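Local coordinates for protein beta-lactamase (Nostoc sp., PDB 6NHS) that probably hydrolyses beta-lactam antibiotics as a class D beta-lactamase, through a serine-bound acyl-enzyme intermediate, at residues A[57-62]-A[212-217]; A[115-120]-A[151-156]. All blocks are in the same frame, centred on the assembly; numbering follows the deposited sequence.

Interaction 1 of 2, residues A[57-62]-A[212-217]; sequences QSFLPA and PNIGWF. With FMT (formic acid), chain G.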
loop_
_atom_site.group_PDB
_atom_site.type_symbol
_atom_site.label_atom_id
_atom_site.label_comp_id
_atom_site.label_asym_id
_atom_site.label_seq_id
_atom_site.Cartn_x
_atom_site.Cartn_y
_atom_site.Cartn_z
ATOM N N GLN A 57 12.435 -9.909 1.080
ATOM C CA GLN A 57 12.869 -9.544 -0.261
ATOM C C GLN A 57 12.202 -8.246 -0.686
ATOM O O GLN A 57 11.061 -7.968 -0.312
ATOM C CB GLN A 57 12.543 -10.657 -1.259
ATOM C CG GLN A 57 13.358 -11.923 -1.040
ATOM C CD GLN A 57 12.900 -13.075 -1.915
ATOM O OE1 GLN A 57 12.014 -12.920 -2.761
ATOM N NE2 GLN A 57 13.501 -14.242 -1.711
ATOM N N SER A 58 12.928 -7.449 -1.472
ATOM C CA SER A 58 12.460 -6.132 -1.893
ATOM C C SER A 58 11.735 -6.213 -3.229
ATOM O O SER A 58 12.148 -6.956 -4.126
ATOM C CB SER A 58 13.633 -5.154 -2.016
ATOM O OG SER A 58 14.275 -4.979 -0.773
ATOM N N PHE A 59 10.668 -5.423 -3.362
ATOM C CA PHE A 59 9.887 -5.338 -4.588
ATOM C C PHE A 59 9.479 -3.890 -4.825
ATOM O O PHE A 59 9.376 -3.102 -3.882
ATOM C CB PHE A 59 8.629 -6.218 -4.529
ATOM C CG PHE A 59 8.909 -7.655 -4.186
ATOM C CD1 PHE A 59 9.143 -8.585 -5.183
ATOM C CD2 PHE A 59 8.936 -8.075 -2.862
ATOM C CE1 PHE A 59 9.398 -9.916 -4.867
ATOM C CE2 PHE A 59 9.198 -9.397 -2.543
ATOM C CZ PHE A 59 9.428 -10.318 -3.547
ATOM N N LEU A 60 9.258 -3.549 -6.092
ATOM C CA LEU A 60 8.626 -2.281 -6.432
ATOM C C LEU A 60 7.328 -2.123 -5.641
ATOM O O LEU A 60 6.512 -3.052 -5.616
ATOM C CB LEU A 60 8.319 -2.215 -7.929
ATOM C CG LEU A 60 9.516 -2.175 -8.872
ATOM C CD1 LEU A 60 9.064 -2.425 -10.308
ATOM C CD2 LEU A 60 10.199 -0.820 -8.751
ATOM N N PRO A 61 7.104 -0.979 -4.990
ATOM C CA PRO A 61 5.871 -0.829 -4.203
ATOM C C PRO A 61 4.625 -0.660 -5.052
ATOM O O PRO A 61 3.530 -1.018 -4.593
ATOM C CB PRO A 61 6.145 0.419 -3.348
ATOM C CG PRO A 61 7.213 1.146 -4.058
ATOM C CD PRO A 61 8.050 0.124 -4.760
ATOM N N ALA A 62 4.761 -0.132 -6.270
ATOM C CA ALA A 62 3.628 0.173 -7.134
ATOM C C ALA A 62 2.600 0.990 -6.363
ATOM O O ALA A 62 2.968 1.878 -5.589
ATOM C CB ALA A 62 3.005 -1.110 -7.700
ATOM N N PRO A 212 8.368 -12.108 -13.108
ATOM C CA PRO A 212 6.906 -12.005 -13.168
ATOM C C PRO A 212 6.376 -10.717 -12.543
ATOM O O PRO A 212 7.094 -10.082 -11.770
ATOM C CB PRO A 212 6.442 -13.222 -12.365
ATOM C CG PRO A 212 7.537 -13.460 -11.399
ATOM C CD PRO A 212 8.804 -13.133 -12.145
ATOM N N ASN A 213 5.154 -10.326 -12.895
ATOM C CA ASN A 213 4.530 -9.195 -12.225
ATOM C C ASN A 213 4.420 -9.481 -10.731
ATOM O O ASN A 213 4.347 -10.634 -10.301
ATOM C CB ASN A 213 3.141 -8.917 -12.803
ATOM C CG ASN A 213 3.184 -8.388 -14.227
ATOM O OD1 ASN A 213 2.146 -8.106 -14.809
ATOM N ND2 ASN A 213 4.381 -8.246 -14.788
ATOM N N ILE A 214 4.410 -8.420 -9.932
ATOM C CA ILE A 214 4.342 -8.533 -8.479
ATOM C C ILE A 214 3.009 -7.966 -8.012
ATOM O O ILE A 214 2.636 -6.850 -8.392
ATOM C CB ILE A 214 5.518 -7.809 -7.801
ATOM C CG1 ILE A 214 6.846 -8.433 -8.241
ATOM C CG2 ILE A 214 5.363 -7.830 -6.282
ATOM C CD1 ILE A 214 7.012 -9.880 -7.821
ATOM N N GLY A 215 2.297 -8.731 -7.191
ATOM C CA GLY A 215 1.032 -8.303 -6.615
ATOM C C GLY A 215 1.204 -7.988 -5.128
ATOM O O GLY A 215 1.897 -8.710 -4.420
ATOM N N TRP A 216 0.556 -6.918 -4.686
ATOM C CA TRP A 216 0.581 -6.518 -3.287
ATOM C C TRP A 216 -0.836 -6.380 -2.743
ATOM O O TRP A 216 -1.756 -5.974 -3.460
ATOM C CB TRP A 216 1.235 -5.158 -3.077
ATOM C CG TRP A 216 2.709 -4.993 -3.191
ATOM C CD1 TRP A 216 3.387 -4.433 -4.236
ATOM C CD2 TRP A 216 3.684 -5.267 -2.182
ATOM N NE1 TRP A 216 4.728 -4.373 -3.953
ATOM C CE2 TRP A 216 4.940 -4.880 -2.699
ATOM C CE3 TRP A 216 3.623 -5.831 -0.899
ATOM C CZ2 TRP A 216 6.129 -5.039 -1.979
ATOM C CZ3 TRP A 216 4.805 -5.982 -0.183
ATOM C CH2 TRP A 216 6.043 -5.590 -0.729
ATOM N N PHE A 217 -0.985 -6.656 -1.447
ATOM C CA PHE A 217 -2.085 -6.102 -0.656
ATOM C C PHE A 217 -1.541 -5.875 0.748
ATOM O O PHE A 217 -1.149 -6.836 1.419
ATOM C CB PHE A 217 -3.301 -7.034 -0.637
ATOM C CG PHE A 217 -4.531 -6.431 0.012
ATOM C CD1 PHE A 217 -4.930 -5.132 -0.284
ATOM C CD2 PHE A 217 -5.296 -7.170 0.905
ATOM C CE1 PHE A 217 -6.062 -4.577 0.307
ATOM C CE2 PHE A 217 -6.439 -6.624 1.495
ATOM C CZ PHE A 217 -6.819 -5.327 1.193
HETATM C C FMT G . 16.955 -7.176 0.588
HETATM O O1 FMT G . 17.333 -6.656 -0.459
HETATM O O2 FMT G . 16.000 -6.766 1.246
#
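F59, I214 and W216 share one first-torsion setting: in F59 (chi1 -54°) and W216 (chi1 -74°) CG stands beside the backbone N and anti to the carbonyl carbon, and the I214 CG1 branch does the same. From the loop 57-62 the benzyl group thereby reaches the strand 213-223, where I214 crosses it at about a right angle. The closest touch is made by I214 CD1, 3.6 Å from F59 CD1, while I214 CG2 lies 4.0 Å from F59 CB. F59 CB also rests 3.8 Å from W216 CZ2.

The polar part is a single bond. W216 NE1 donates to L60 O at 2.8 Å in a nearly straight line (168°), and the acceptor sits in the indole plane. Next along the loop, P61 O lies 3.4 Å from W216 CD1 and takes its hydrogen bond from T64 OG1. S58 meets a formic acid weakly.

The indole thus spends its one N-H on the backbone carbonyl of a loop residue; together with the packing of F59 this should limit the ring's rotation, and it ties a non-regular segment to the sheet through a side-chain-to-backbone bond.

Interaction 2 of 2, residues A[115-120]-A[151-156]; sequences FYQVLA and FWLEGP
W152 meets the helix 113-123 through apolar contacts, made by CZ2, CH2 and CZ3 of its six-membered ring. A120 CB lies 3.8 Å from W152 CZ3, the closest approach of the pair of segments, and almost as near to CH2. Nearly one helical turn earlier, the methylene Q117 CG reaches W152 CZ2 at 4.1 Å. The indole gets there because its CG lies between the backbone N and the carbonyl carbon (chi1 68°), which turns the ring toward the helix.

Polar groups take part only at longer range. Y116 O is 4.0 Å from W152 CH2, but its bond within the helix is to A120 N at 3.0 Å. The Q117 chain runs out extended, and its amide plane stands 83° from the indole; NE2 passes L153 CD1 at 4.2 Å, yet its hydrogen bond goes to D149 O. The phenol of Y116 leads away from the contact and bonds to S70 OG.

Ring contacts surround the indole: within its own segment W152 CE3 sits 3.5 Å above the centre of the F151 ring, an edge-to-face meeting, while L153 CG lies over a face of the indole; from outside it, F65 stacks with the indole.

The chain leaves the weakly bonded helix at G155, with positive phi; a cis peptide bond before P156 follows, and P156 O accepts a bond from N139 ND2.

The segment resembles the FWLEG-type stretch of the omega loop in class D relatives. In relatives such as OXA-10 the equivalent tryptophan hydrogen-bonds through its indole N-H to the carboxylated lysine; W152 is probably its counterpart, consistent with its lining the active site between the omega loop and the helical domain of the class D fold.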
loop_
_atom_site.group_PDB
_atom_site.type_symbol
_atom_site.label_atom_id
_atom_site.label_comp_id
_atom_site.label_asym_id
_atom_site.label_seq_id
_atom_site.Cartn_x
_atom_site.Cartn_y
_atom_site.Cartn_z
ATOM N N PHE A 115 -3.093 11.031 -10.835
ATOM C CA PHE A 115 -3.333 11.905 -9.687
ATOM C C PHE A 115 -2.117 11.929 -8.767
ATOM O O PHE A 115 -1.639 12.997 -8.364
ATOM C CB PHE A 115 -4.584 11.418 -8.942
ATOM C CG PHE A 115 -5.031 12.314 -7.807
ATOM C CD1 PHE A 115 -4.476 12.193 -6.538
ATOM C CD2 PHE A 115 -6.048 13.243 -7.999
ATOM C CE1 PHE A 115 -4.903 13.006 -5.492
ATOM C CE2 PHE A 115 -6.483 14.048 -6.956
ATOM C CZ PHE A 115 -5.913 13.931 -5.707
ATOM N N TYR A 116 -1.577 10.753 -8.454
ATOM C CA TYR A 116 -0.439 10.683 -7.549
ATOM C C TYR A 116 0.859 11.117 -8.209
ATOM O O TYR A 116 1.792 11.519 -7.506
ATOM C CB TYR A 116 -0.338 9.267 -6.991
ATOM C CG TYR A 116 -1.311 9.061 -5.859
ATOM C CD1 TYR A 116 -0.920 9.275 -4.549
ATOM C CD2 TYR A 116 -2.631 8.698 -6.104
ATOM C CE1 TYR A 116 -1.801 9.108 -3.508
ATOM C CE2 TYR A 116 -3.528 8.533 -5.067
ATOM C CZ TYR A 116 -3.103 8.737 -3.769
ATOM O OH TYR A 116 -3.974 8.568 -2.720
ATOM N N GLN A 117 0.942 11.068 -9.540
ATOM C CA GLN A 117 2.106 11.639 -10.207
ATOM C C GLN A 117 2.120 13.159 -10.082
ATOM O O GLN A 117 3.186 13.764 -9.912
ATOM C CB GLN A 117 2.137 11.204 -11.669
ATOM C CG GLN A 117 2.501 9.731 -11.855
ATOM C CD GLN A 117 2.440 9.308 -13.308
ATOM O OE1 GLN A 117 1.435 9.524 -13.985
ATOM N NE2 GLN A 117 3.522 8.725 -13.802
ATOM N N VAL A 118 0.947 13.799 -10.156
ATOM C CA VAL A 118 0.879 15.238 -9.895
ATOM C C VAL A 118 1.342 15.534 -8.472
ATOM O O VAL A 118 2.139 16.451 -8.239
ATOM C CB VAL A 118 -0.546 15.773 -10.136
ATOM C CG1 VAL A 118 -0.630 17.252 -9.745
ATOM C CG2 VAL A 118 -0.968 15.574 -11.589
ATOM N N LEU A 119 0.851 14.754 -7.502
ATOM C CA LEU A 119 1.231 14.986 -6.109
ATOM C C LEU A 119 2.740 14.901 -5.933
ATOM O O LEU A 119 3.345 15.756 -5.278
ATOM C CB LEU A 119 0.536 13.980 -5.193
ATOM C CG LEU A 119 -0.998 14.020 -5.119
ATOM C CD1 LEU A 119 -1.487 13.010 -4.090
ATOM C CD2 LEU A 119 -1.502 15.421 -4.763
ATOM N N ALA A 120 3.368 13.888 -6.541
ATOM C CA ALA A 120 4.808 13.704 -6.390
ATOM C C ALA A 120 5.586 14.857 -7.007
ATOM O O ALA A 120 6.578 15.318 -6.430
ATOM C CB ALA A 120 5.230 12.373 -7.015
ATOM N N PHE A 151 9.386 6.857 -9.686
ATOM C CA PHE A 151 10.371 6.052 -8.964
ATOM C C PHE A 151 9.733 4.870 -8.240
ATOM O O PHE A 151 10.405 3.861 -8.004
ATOM C CB PHE A 151 11.157 6.920 -7.978
ATOM C CG PHE A 151 10.302 7.607 -6.941
ATOM C CD1 PHE A 151 9.974 6.966 -5.754
ATOM C CD2 PHE A 151 9.837 8.902 -7.151
ATOM C CE1 PHE A 151 9.189 7.598 -4.796
ATOM C CE2 PHE A 151 9.059 9.544 -6.193
ATOM C CZ PHE A 151 8.730 8.890 -5.018
ATOM N N TRP A 152 8.452 4.964 -7.883
ATOM C CA TRP A 152 7.783 3.864 -7.195
ATOM C C TRP A 152 7.133 2.878 -8.159
ATOM O O TRP A 152 6.695 1.805 -7.726
ATOM C CB TRP A 152 6.727 4.407 -6.217
ATOM C CG TRP A 152 5.548 5.052 -6.886
ATOM C CD1 TRP A 152 4.359 4.457 -7.185
ATOM C CD2 TRP A 152 5.445 6.410 -7.348
ATOM N NE1 TRP A 152 3.521 5.353 -7.802
ATOM C CE2 TRP A 152 4.162 6.560 -7.915
ATOM C CE3 TRP A 152 6.311 7.511 -7.335
ATOM C CZ2 TRP A 152 3.716 7.767 -8.458
ATOM C CZ3 TRP A 152 5.872 8.713 -7.879
ATOM C CH2 TRP A 152 4.588 8.830 -8.433
ATOM N N LEU A 153 7.070 3.215 -9.447
ATOM C CA LEU A 153 6.492 2.369 -10.486
ATOM C C LEU A 153 7.543 1.608 -11.278
ATOM O O LEU A 153 7.337 0.441 -11.620
ATOM C CB LEU A 153 5.664 3.222 -11.452
ATOM C CG LEU A 153 4.539 4.044 -10.823
ATOM C CD1 LEU A 153 4.062 5.138 -11.778
ATOM C CD2 LEU A 153 3.399 3.128 -10.442
ATOM N N GLU A 154 8.663 2.254 -11.594
ATOM C CA GLU A 154 9.714 1.638 -12.383
ATOM C C GLU A 154 11.009 1.441 -11.613
ATOM O O GLU A 154 11.911 0.765 -12.119
ATOM C CB GLU A 154 10.005 2.482 -13.633
ATOM C CG GLU A 154 8.790 2.742 -14.491
ATOM C CD GLU A 154 9.072 3.715 -15.622
ATOM O OE1 GLU A 154 10.240 4.140 -15.769
ATOM O OE2 GLU A 154 8.123 4.053 -16.360
ATOM N N GLY A 155 11.126 2.006 -10.414
ATOM C CA GLY A 155 12.364 1.963 -9.669
ATOM C C GLY A 155 12.992 3.341 -9.631
ATOM O O GLY A 155 12.600 4.236 -10.382
ATOM N N PRO A 156 14.010 3.534 -8.785
ATOM C CA PRO A 156 14.685 2.486 -8.013
ATOM C C PRO A 156 14.072 2.159 -6.652
ATOM O O PRO A 156 14.637 1.324 -5.951
ATOM C CB PRO A 156 16.091 3.064 -7.827
ATOM C CG PRO A 156 15.861 4.538 -7.739
ATOM C CD PRO A 156 14.689 4.839 -8.654
#

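Interaction 2 is nested in the chain loop closed by interaction 1, and their centres are 15 Å apart, yet the two share a seam. A62 N and W152 O, 3.1 Å apart, form a probable hydrogen bond, and L60 CD2 packs 3.4 Å from G155 N. The segment 57-62 therefore touches both the sheet strand and the segment 151-156. It leads directly into S63, which with K66 probably forms the SxxK motif, near W216 and beside Y116; K203, of a probable K-T-G motif, lies on strand 198-207, next to strand 213-223. A formic acid about 3 Å from the W152 side chain, probably from the crystallisation liquor, may mark the active-site pocket.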